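Local coordinates for protein hyperpolarization-activated (Ih) channel (Strongylocentrotus purpuratus, PDB 2PTM) that probably forms a voltage-gated potassium-conducting channel, of which this C-terminal C-linker and cyclic nucleotide-binding region binds cAMP, at residues K33-Y37 against V98-D103; S140-I145 against I190-R194. All coordinates share one frame; numbering follows the deposited sequence.

Interaction 1 (K33-Y37 against V98-D103). With NCO (cobalt hexammine(III)), chain B.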
loop_
_atom_site.group_PDB
_atom_site.type_symbol
_atom_site.label_atom_id
_atom_site.label_comp_id
_atom_site.label_asym_id
_atom_site.label_seq_id
_atom_site.Cartn_x
_atom_site.Cartn_y
_atom_site.Cartn_z
ATOM N N LYS A 33 -15.967 18.792 -19.431
ATOM C CA LYS A 33 -15.070 19.246 -18.372
ATOM C C LYS A 33 -13.902 18.278 -18.224
ATOM O O LYS A 33 -12.739 18.685 -18.105
ATOM C CB LYS A 33 -15.812 19.368 -17.042
ATOM C CG LYS A 33 -14.908 19.760 -15.872
ATOM C CD LYS A 33 -15.686 20.072 -14.600
ATOM C CE LYS A 33 -14.772 20.766 -13.555
ATOM N NZ LYS A 33 -15.228 20.524 -12.174
ATOM N N ILE A 34 -14.222 16.991 -18.242
ATOM C CA ILE A 34 -13.215 15.947 -18.104
ATOM C C ILE A 34 -12.261 15.913 -19.297
ATOM O O ILE A 34 -11.049 15.869 -19.122
ATOM C CB ILE A 34 -13.886 14.592 -17.879
ATOM C CG1 ILE A 34 -14.608 14.629 -16.534
ATOM C CG2 ILE A 34 -12.865 13.454 -17.929
ATOM C CD1 ILE A 34 -15.562 13.476 -16.301
ATOM N N LEU A 35 -12.802 15.955 -20.511
ATOM C CA LEU A 35 -11.945 15.979 -21.704
ATOM C C LEU A 35 -11.054 17.221 -21.729
ATOM O O LEU A 35 -9.872 17.131 -22.056
ATOM C CB LEU A 35 -12.784 15.889 -22.979
ATOM C CG LEU A 35 -13.578 14.588 -23.128
ATOM C CD1 LEU A 35 -14.472 14.639 -24.371
ATOM C CD2 LEU A 35 -12.631 13.385 -23.199
ATOM N N ASP A 36 -11.616 18.378 -21.378
ATOM C CA ASP A 36 -10.824 19.614 -21.280
ATOM C C ASP A 36 -9.696 19.493 -20.256
ATOM O O ASP A 36 -8.590 20.033 -20.441
ATOM C CB ASP A 36 -11.708 20.791 -20.866
ATOM C CG ASP A 36 -12.661 21.224 -21.955
ATOM O OD1 ASP A 36 -12.632 20.639 -23.052
ATOM O OD2 ASP A 36 -13.451 22.155 -21.702
ATOM N N TYR A 37 -9.989 18.824 -19.148
ATOM C CA TYR A 37 -8.971 18.602 -18.117
ATOM C C TYR A 37 -7.814 17.748 -18.652
ATOM O O TYR A 37 -6.647 18.103 -18.482
ATOM C CB TYR A 37 -9.590 17.971 -16.853
ATOM C CG TYR A 37 -8.571 17.589 -15.791
ATOM C CD1 TYR A 37 -8.290 18.437 -14.722
ATOM C CD2 TYR A 37 -7.870 16.389 -15.871
ATOM C CE1 TYR A 37 -7.356 18.087 -13.748
ATOM C CE2 TYR A 37 -6.931 16.037 -14.902
ATOM C CZ TYR A 37 -6.682 16.886 -13.847
ATOM O OH TYR A 37 -5.747 16.527 -12.901
ATOM N N VAL A 98 -3.980 19.902 -10.827
ATOM C CA VAL A 98 -4.529 20.907 -11.729
ATOM C C VAL A 98 -5.998 21.056 -11.399
ATOM O O VAL A 98 -6.684 20.050 -11.173
ATOM C CB VAL A 98 -4.379 20.486 -13.219
ATOM C CG1 VAL A 98 -5.289 21.330 -14.104
ATOM C CG2 VAL A 98 -2.929 20.606 -13.674
ATOM N N PHE A 99 -6.470 22.306 -11.352
ATOM C CA PHE A 99 -7.885 22.614 -11.181
ATOM C C PHE A 99 -8.365 23.551 -12.302
ATOM O O PHE A 99 -7.561 24.202 -12.982
ATOM C CB PHE A 99 -8.161 23.251 -9.801
ATOM C CG PHE A 99 -8.059 22.285 -8.639
ATOM C CD1 PHE A 99 -9.198 21.654 -8.132
ATOM C CD2 PHE A 99 -6.834 22.026 -8.042
ATOM C CE1 PHE A 99 -9.119 20.769 -7.072
ATOM C CE2 PHE A 99 -6.735 21.139 -6.969
ATOM C CZ PHE A 99 -7.887 20.508 -6.480
ATOM N N GLN A 100 -9.682 23.607 -12.478
ATOM C CA GLN A 100 -10.318 24.329 -13.576
ATOM C C GLN A 100 -11.099 25.535 -13.073
ATOM O O GLN A 100 -11.436 25.606 -11.897
ATOM C CB GLN A 100 -11.250 23.379 -14.338
ATOM C CG GLN A 100 -10.478 22.373 -15.203
ATOM C CD GLN A 100 -11.330 21.235 -15.699
ATOM O OE1 GLN A 100 -11.798 20.417 -14.911
ATOM N NE2 GLN A 100 -11.521 21.158 -17.022
ATOM N N PRO A 101 -11.388 26.492 -13.969
ATOM C CA PRO A 101 -12.147 27.689 -13.596
ATOM C C PRO A 101 -13.423 27.343 -12.827
ATOM O O PRO A 101 -14.139 26.413 -13.219
ATOM C CB PRO A 101 -12.494 28.308 -14.951
ATOM C CG PRO A 101 -11.388 27.906 -15.827
ATOM C CD PRO A 101 -10.955 26.534 -15.377
ATOM N N ALA A 102 -13.663 28.075 -11.737
ATOM C CA ALA A 102 -14.824 27.899 -10.863
ATOM C C ALA A 102 -14.758 26.686 -9.908
ATOM O O ALA A 102 -15.650 26.502 -9.082
ATOM C CB ALA A 102 -16.145 27.923 -11.672
ATOM N N ASP A 103 -13.712 25.865 -10.007
ATOM C CA ASP A 103 -13.523 24.775 -9.044
ATOM C C ASP A 103 -13.281 25.326 -7.641
ATOM O O ASP A 103 -12.487 26.248 -7.459
ATOM C CB ASP A 103 -12.315 23.908 -9.404
ATOM C CG ASP A 103 -12.607 22.897 -10.488
ATOM O OD1 ASP A 103 -13.781 22.779 -10.914
ATOM O OD2 ASP A 103 -11.645 22.214 -10.910
HETATM CO CO NCO B . -11.542 20.857 -27.021
HETATM N N1 NCO B . -10.002 19.875 -28.166
HETATM N N2 NCO B . -12.263 21.848 -28.810
HETATM N N3 NCO B . -13.051 19.240 -27.248
HETATM N N4 NCO B . -10.070 22.655 -26.603
HETATM N N5 NCO B . -13.052 21.903 -25.874
HETATM N N6 NCO B . -10.750 19.821 -25.217
HETATM O O HOH W 1 -5.286 17.406 -10.245
#
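Y37 and Q100 bring the backbones closest, their CA atoms 7.4 Å apart, where one face of a helix meets the end of a strand and the type II turn Q100-D103. That gap suits the long side chain of Q100: its NE2 gives a nearly straight hydrogen bond (166°) to K33 O at 3.0 Å, which already accepts from Y37 N. The amide oxygen OE1 finds no polar partner. K33 runs obliquely past it, CG and CE each 3.3 Å from Q100 OE1; a chi1 of 177° turns CG away from the backbone N, and the long, extended chain carries NZ to the syn side of D103 OD1 in a 3.0 Å salt bridge. NZ also pairs with D63 of a second subunit. D103 OD2 takes Q100 N, which ties the turn together. The Y37 ring presents its edge to the strand, CE1 3.3 Å from V98 O; its OH is hydrogen-bonded directly to R41, and a water links it to V98 N. D36 OD1 holds cobalt hexammine. The contact thus joins C-linker helix 28-42, backed by helix 5-23, to strand 95-99 of the cyclic nucleotide-binding domain, beside a second subunit whose I60 packs on Y37 and Q100.

Interaction 2 (S140-I145 against I190-R194). With CMP (adenosine-3',5'-cyclic-monophosphate), chain C.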
loop_
_atom_site.group_PDB
_atom_site.type_symbol
_atom_site.label_atom_id
_atom_site.label_comp_id
_atom_site.label_asym_id
_atom_site.label_seq_id
_atom_site.Cartn_x
_atom_site.Cartn_y
_atom_site.Cartn_z
ATOM N N SER A 140 2.158 32.318 -4.618
ATOM C CA SER A 140 1.527 32.378 -3.309
ATOM C C SER A 140 1.167 30.966 -2.850
ATOM O O SER A 140 1.437 29.983 -3.543
ATOM C CB SER A 140 0.301 33.300 -3.341
ATOM O OG SER A 140 -0.147 33.586 -2.035
ATOM N N TYR A 141 0.575 30.859 -1.672
ATOM C CA TYR A 141 0.153 29.560 -1.181
ATOM C C TYR A 141 -1.079 29.743 -0.313
ATOM O O TYR A 141 -1.370 30.857 0.120
ATOM C CB TYR A 141 1.281 28.855 -0.426
ATOM C CG TYR A 141 1.781 29.560 0.820
ATOM C CD1 TYR A 141 0.973 29.700 1.940
ATOM C CD2 TYR A 141 3.080 30.045 0.887
ATOM C CE1 TYR A 141 1.434 30.337 3.084
ATOM C CE2 TYR A 141 3.555 30.681 2.031
ATOM C CZ TYR A 141 2.727 30.818 3.124
ATOM O OH TYR A 141 3.195 31.438 4.258
ATOM N N PHE A 142 -1.811 28.662 -0.084
ATOM C CA PHE A 142 -3.014 28.750 0.728
ATOM C C PHE A 142 -3.357 27.380 1.284
ATOM O O PHE A 142 -2.845 26.372 0.803
ATOM C CB PHE A 142 -4.190 29.297 -0.094
ATOM C CG PHE A 142 -4.562 28.430 -1.282
ATOM C CD1 PHE A 142 -5.397 27.330 -1.124
ATOM C CD2 PHE A 142 -4.074 28.718 -2.551
ATOM C CE1 PHE A 142 -5.746 26.526 -2.223
ATOM C CE2 PHE A 142 -4.404 27.926 -3.653
ATOM C CZ PHE A 142 -5.237 26.834 -3.496
ATOM N N GLY A 143 -4.228 27.355 2.291
ATOM C CA GLY A 143 -4.679 26.114 2.898
ATOM C C GLY A 143 -3.766 25.696 4.036
ATOM O O GLY A 143 -3.816 24.554 4.505
ATOM N N GLU A 144 -2.921 26.618 4.483
ATOM C CA GLU A 144 -1.988 26.308 5.559
ATOM C C GLU A 144 -2.597 26.499 6.953
ATOM O O GLU A 144 -2.160 25.861 7.913
ATOM C CB GLU A 144 -0.709 27.150 5.433
ATOM C CG GLU A 144 -0.824 28.573 5.967
ATOM C CD GLU A 144 -1.585 29.507 5.046
ATOM O OE1 GLU A 144 -1.972 29.098 3.938
ATOM O OE2 GLU A 144 -1.794 30.672 5.431
ATOM N N ILE A 145 -3.582 27.383 7.074
ATOM C CA ILE A 145 -4.081 27.768 8.400
ATOM C C ILE A 145 -4.608 26.545 9.128
ATOM O O ILE A 145 -4.245 26.275 10.278
ATOM C CB ILE A 145 -5.230 28.814 8.333
ATOM C CG1 ILE A 145 -4.792 30.093 7.627
ATOM C CG2 ILE A 145 -5.729 29.127 9.728
ATOM C CD1 ILE A 145 -3.506 30.610 8.105
ATOM N N ILE A 190 2.635 34.448 8.804
ATOM C CA ILE A 190 1.727 34.779 7.693
ATOM C C ILE A 190 0.277 34.328 7.982
ATOM O O ILE A 190 -0.708 34.975 7.581
ATOM C CB ILE A 190 2.213 34.139 6.369
ATOM C CG1 ILE A 190 3.462 34.852 5.831
ATOM C CG2 ILE A 190 1.104 34.159 5.309
ATOM C CD1 ILE A 190 4.733 34.588 6.583
ATOM N N ALA A 191 0.154 33.205 8.676
ATOM C CA ALA A 191 -1.141 32.682 9.079
ATOM C C ALA A 191 -1.862 33.714 9.920
ATOM O O ALA A 191 -3.034 34.006 9.700
ATOM C CB ALA A 191 -0.969 31.393 9.869
ATOM N N VAL A 192 -1.161 34.258 10.901
ATOM C CA VAL A 192 -1.750 35.311 11.705
ATOM C C VAL A 192 -2.046 36.518 10.803
ATOM O O VAL A 192 -3.139 37.079 10.869
ATOM C CB VAL A 192 -0.855 35.712 12.895
ATOM C CG1 VAL A 192 -1.714 36.101 14.062
ATOM C CG2 VAL A 192 0.023 34.563 13.320
ATOM N N ARG A 193 -1.089 36.895 9.952
ATOM C CA ARG A 193 -1.247 38.064 9.073
ATOM C C ARG A 193 -2.152 37.770 7.895
ATOM O O ARG A 193 -1.996 38.353 6.824
ATOM C CB ARG A 193 0.088 38.539 8.511
ATOM C CG ARG A 193 1.051 39.094 9.504
ATOM C CD ARG A 193 1.906 40.156 8.847
ATOM N NE ARG A 193 2.936 40.647 9.757
ATOM C CZ ARG A 193 3.611 41.779 9.587
ATOM N NH1 ARG A 193 3.366 42.554 8.538
ATOM N NH2 ARG A 193 4.534 42.139 10.471
ATOM N N ARG A 194 -3.057 36.823 8.078
ATOM C CA ARG A 194 -4.198 36.682 7.202
ATOM C C ARG A 194 -5.338 36.932 8.173
ATOM O O ARG A 194 -5.970 36.020 8.698
ATOM C CB ARG A 194 -4.175 35.319 6.492
ATOM C CG ARG A 194 -3.164 35.357 5.307
ATOM C CD ARG A 194 -2.767 33.999 4.679
ATOM N NE ARG A 194 -2.076 34.251 3.394
ATOM C CZ ARG A 194 -1.789 33.330 2.475
ATOM N NH1 ARG A 194 -2.102 32.063 2.679
ATOM N NH2 ARG A 194 -1.179 33.677 1.340
HETATM P P CMP C . -7.206 27.342 5.384
HETATM O O1P CMP C . -8.141 27.880 6.513
HETATM O O2P CMP C . -6.492 26.100 5.634
HETATM O "O5'" CMP C . -8.197 27.384 4.118
HETATM C "C5'" CMP C . -8.506 28.521 3.347
HETATM C "C4'" CMP C . -7.282 29.370 3.030
HETATM O "O4'" CMP C . -7.536 30.701 2.597
HETATM C "C3'" CMP C . -6.562 29.618 4.333
HETATM O "O3'" CMP C . -6.165 28.558 5.134
HETATM C "C2'" CMP C . -5.490 30.665 4.025
HETATM O "O2'" CMP C . -4.458 30.055 3.264
HETATM C "C1'" CMP C . -6.337 31.466 2.976
HETATM N N9 CMP C . -6.773 32.729 3.497
HETATM C C8 CMP C . -7.784 33.006 4.451
HETATM N N7 CMP C . -7.951 34.322 4.661
HETATM C C5 CMP C . -7.007 34.947 3.838
HETATM C C6 CMP C . -6.638 36.301 3.591
HETATM N N6 CMP C . -7.289 37.330 4.223
HETATM N N1 CMP C . -5.625 36.560 2.709
HETATM C C2 CMP C . -5.019 35.525 2.086
HETATM N N3 CMP C . -5.257 34.201 2.207
HETATM C C4 CMP C . -6.264 33.956 3.080
HETATM O O HOH W 2 0.499 35.915 -0.510
#
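R194 reaches back from the chain's C-terminal end to Y141, gripping the single carbonyl oxygen Y141 O end-on with two nitrogens: NH1 at 2.9 Å and NH2 at 3.1 Å. Both bonds lie almost in the guanidinium plane, and the NH2 bond runs nearly along the C=O axis. NH1 also forms a salt bridge with E144 OE2, 3.1 Å away, but as a hydrogen bond this is weak (132°); the carboxylate and guanidinium planes lie 57° apart. The bound cAMP lies over one face of the guanidinium, with adenine N3 3.4 Å from R194 NE. Arginine suits this place because its planar end can meet a carbonyl at its edge while a face meets the base, and its chain, extended from CG to NE, runs along the purine, with CG and CD against it.

E144 serves both ligand and arginine. CG sits between the backbone N and the carbonyl carbon (chi1 81°) and the chain bends at CG, which brings OE1 within 2.7 Å of the ribose O2', whose hydroxyl it accepts. G143 N donates to the same O2' at 2.9 Å; the positive phi of G143 suits glycine, since a CB would press on the preceding carbonyl. I145 N adds a weak hydrogen bond to O3', and R153, V154 and C146 complete the grip on the nucleotide. This is the cAMP pocket, with R194 closing over the base.

Further out, S140 OG shares a water with R194 NH2, the latter link being weak. The long tyrosine lets Y141 OH reach the helix, where it rests against CB and CG2 of I190. M187 touches both Y141 and E144. The contact so joins strand 141-142, paired with strand 114-118, and the start of helix 145-149 to the end of helix 181-192.

In the fold
From the N terminus the chain runs through helix 5-23 into helix 28-42, then through a largely helical excursion before strand 95-99 brings it back; interaction 1 closes this loop of 60 intervening residues. It therefore ties the helical C-linker to the first strand of the cyclic nucleotide-binding domain. The chain next lays down most of the strands; interaction 2 then closes a loop of 44 residues that holds strands 156-159 and 163-169. The loops follow in series, neither nesting nor crossing. Strands 95-99 and 141-142 are the outermost strands of one sheet, so the two contacts, with centres 25 Å apart, join different helices to its two edges.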